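Local coordinates for beta-galactosidase/beta-glucuronidase (Faecalibacterium prausnitzii L2-6, PDB 6MVF), which hydrolyses beta-glucuronides as an FMN-binding glycoside hydrolase family 2 enzyme of a human gut bacterium, at residues A321-E326 and W533-F538. Sequence-based numbering, arbitrary orientation.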
loop_
_atom_site.group_PDB
_atom_site.type_symbol
_atom_site.label_atom_id
_atom_site.label_comp_id
_atom_site.label_asym_id
_atom_site.label_seq_id
_atom_site.Cartn_x
_atom_site.Cartn_y
_atom_site.Cartn_z
ATOM N N ALA A 321 16.363 -10.730 10.431
ATOM C CA ALA A 321 17.104 -9.602 10.968
ATOM C C ALA A 321 16.358 -8.953 12.123
ATOM O O ALA A 321 16.960 -8.635 13.155
ATOM C CB ALA A 321 17.378 -8.598 9.858
ATOM N N GLN A 322 15.040 -8.788 11.986
ATOM C CA GLN A 322 14.258 -8.159 13.046
ATOM C C GLN A 322 14.206 -9.023 14.300
ATOM O O GLN A 322 14.297 -8.504 15.420
ATOM C CB GLN A 322 12.852 -7.837 12.540
ATOM C CG GLN A 322 12.743 -6.411 12.025
ATOM C CD GLN A 322 12.052 -6.286 10.661
ATOM O OE1 GLN A 322 11.139 -7.065 10.331
ATOM N NE2 GLN A 322 12.486 -5.294 9.858
ATOM N N ILE A 323 14.058 -10.336 14.148
ATOM C CA ILE A 323 14.090 -11.193 15.328
ATOM C C ILE A 323 15.428 -11.057 16.050
ATOM O O ILE A 323 15.478 -10.916 17.284
ATOM C CB ILE A 323 13.787 -12.648 14.944
ATOM C CG1 ILE A 323 12.316 -12.770 14.555
ATOM C CG2 ILE A 323 14.104 -13.557 16.108
ATOM C CD1 ILE A 323 11.952 -14.057 13.811
ATOM N N ILE A 324 16.527 -11.025 15.290
ATOM C CA ILE A 324 17.837 -10.898 15.922
ATOM C C ILE A 324 18.007 -9.523 16.566
ATOM O O ILE A 324 18.630 -9.409 17.632
ATOM C CB ILE A 324 18.940 -11.213 14.901
ATOM C CG1 ILE A 324 18.818 -12.681 14.464
ATOM C CG2 ILE A 324 20.324 -10.928 15.498
ATOM C CD1 ILE A 324 19.445 -12.970 13.125
ATOM N N LYS A 325 17.433 -8.467 15.961
ATOM C CA LYS A 325 17.440 -7.142 16.578
ATOM C C LYS A 325 16.687 -7.127 17.906
ATOM O O LYS A 325 17.169 -6.553 18.889
ATOM C CB LYS A 325 16.846 -6.099 15.629
ATOM C CG LYS A 325 17.051 -4.650 16.097
ATOM C CD LYS A 325 18.483 -4.220 15.801
ATOM C CE LYS A 325 18.787 -2.855 16.323
ATOM N NZ LYS A 325 20.218 -2.572 16.166
ATOM N N GLU A 326 15.500 -7.742 17.957
ATOM C CA GLU A 326 14.740 -7.784 19.210
ATOM C C GLU A 326 15.502 -8.512 20.310
ATOM O O GLU A 326 15.299 -8.239 21.502
ATOM C CB GLU A 326 13.392 -8.479 18.987
ATOM C CG GLU A 326 12.419 -7.731 18.091
ATOM C CD GLU A 326 11.317 -8.636 17.512
ATOM O OE1 GLU A 326 10.540 -8.151 16.632
ATOM O OE2 GLU A 326 11.236 -9.824 17.936
ATOM N N TRP A 533 26.262 -20.202 18.263
ATOM C CA TRP A 533 25.842 -21.165 17.260
ATOM C C TRP A 533 24.605 -21.837 17.834
ATOM O O TRP A 533 24.692 -22.531 18.852
ATOM C CB TRP A 533 26.953 -22.162 16.955
ATOM C CG TRP A 533 26.692 -22.983 15.717
ATOM C CD1 TRP A 533 26.233 -24.272 15.663
ATOM C CD2 TRP A 533 26.868 -22.565 14.365
ATOM N NE1 TRP A 533 26.130 -24.683 14.356
ATOM C CE2 TRP A 533 26.506 -23.650 13.540
ATOM C CE3 TRP A 533 27.317 -21.388 13.770
ATOM C CZ2 TRP A 533 26.559 -23.581 12.155
ATOM C CZ3 TRP A 533 27.377 -21.327 12.399
ATOM C CH2 TRP A 533 27.007 -22.423 11.603
ATOM N N ASN A 534 23.436 -21.575 17.251
ATOM C CA ASN A 534 23.198 -20.710 16.096
ATOM C C ASN A 534 21.895 -19.943 16.454
ATOM O O ASN A 534 21.240 -20.289 17.440
ATOM C CB ASN A 534 23.085 -21.572 14.807
ATOM C CG ASN A 534 22.881 -20.758 13.532
ATOM O OD1 ASN A 534 21.793 -20.256 13.270
ATOM N ND2 ASN A 534 23.923 -20.669 12.708
ATOM N N MET A 535 21.527 -18.897 15.697
ATOM C CA MET A 535 20.294 -18.170 16.006
ATOM C C MET A 535 19.075 -19.064 15.855
ATOM O O MET A 535 18.164 -19.043 16.697
ATOM C CB MET A 535 20.135 -16.946 15.097
ATOM C CG MET A 535 18.916 -16.106 15.419
ATOM S SD MET A 535 18.924 -15.302 17.052
ATOM C CE MET A 535 17.252 -14.665 17.141
ATOM N N PHE A 536 19.030 -19.832 14.767
ATOM C CA PHE A 536 17.910 -20.689 14.435
ATOM C C PHE A 536 18.422 -22.103 14.243
ATOM O O PHE A 536 19.516 -22.292 13.700
ATOM C CB PHE A 536 17.214 -20.246 13.142
ATOM C CG PHE A 536 16.858 -18.807 13.107
ATOM C CD1 PHE A 536 15.769 -18.327 13.838
ATOM C CD2 PHE A 536 17.595 -17.925 12.343
ATOM C CE1 PHE A 536 15.433 -16.974 13.807
ATOM C CE2 PHE A 536 17.267 -16.559 12.303
ATOM C CZ PHE A 536 16.195 -16.083 13.037
ATOM N N ASP A 537 17.634 -23.091 14.697
ATOM C CA ASP A 537 17.752 -24.434 14.156
ATOM C C ASP A 537 17.882 -24.351 12.632
ATOM O O ASP A 537 17.290 -23.479 11.989
ATOM C CB ASP A 537 16.526 -25.270 14.532
ATOM C CG ASP A 537 16.195 -25.254 16.052
ATOM O OD1 ASP A 537 17.098 -25.196 16.909
ATOM O OD2 ASP A 537 14.988 -25.329 16.387
ATOM N N PHE A 538 18.682 -25.233 12.041
ATOM C CA PHE A 538 18.858 -25.205 10.591
ATOM C C PHE A 538 18.961 -26.640 10.086
ATOM O O PHE A 538 19.140 -27.576 10.875
ATOM C CB PHE A 538 20.079 -24.347 10.187
ATOM C CG PHE A 538 21.403 -24.818 10.777
ATOM C CD1 PHE A 538 21.817 -24.395 12.022
ATOM C CD2 PHE A 538 22.233 -25.668 10.071
ATOM C CE1 PHE A 538 23.020 -24.813 12.559
ATOM C CE2 PHE A 538 23.441 -26.068 10.596
ATOM C CZ PHE A 538 23.834 -25.646 11.840
#
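With chi1 at -177°, the M535 side chain stretches away from its own backbone N and then bends at chi2 (65°), which carries SD and CE up to I323 and I324 on helix 314-327. The contact lies in the TIM barrel: this helix follows barrel strand 292-300, and the loop carrying M535 leaves the last barrel strand, 529-532. Everything that meets here is apolar and buried. I324 CG1 lies 3.6 Å from M535 CG, the two side chains running alongside one another but pointing opposite ways. M535 CE reaches I323 CG2 at 3.5 Å. F536 backs the methionine, with M535 CG 3.5 Å above the centre of its ring; I323 CG2 and I324 CD1 approach the same ring obliquely. Cut back to an alanine here, the loop would probably leave a gap against the helix, with both isoleucines losing their contacts to CG, SD and CE and the ring losing the CG over its centre. V299 of strand 292-300 also touches I324 and M535, while R561 makes a cation-pi contact with F536. The W533-N534 peptide is cis, and N534 closes an Asx turn: F536 N donates to N534 OD1 at 3.2 Å, in the carbonyl plane on a lone pair.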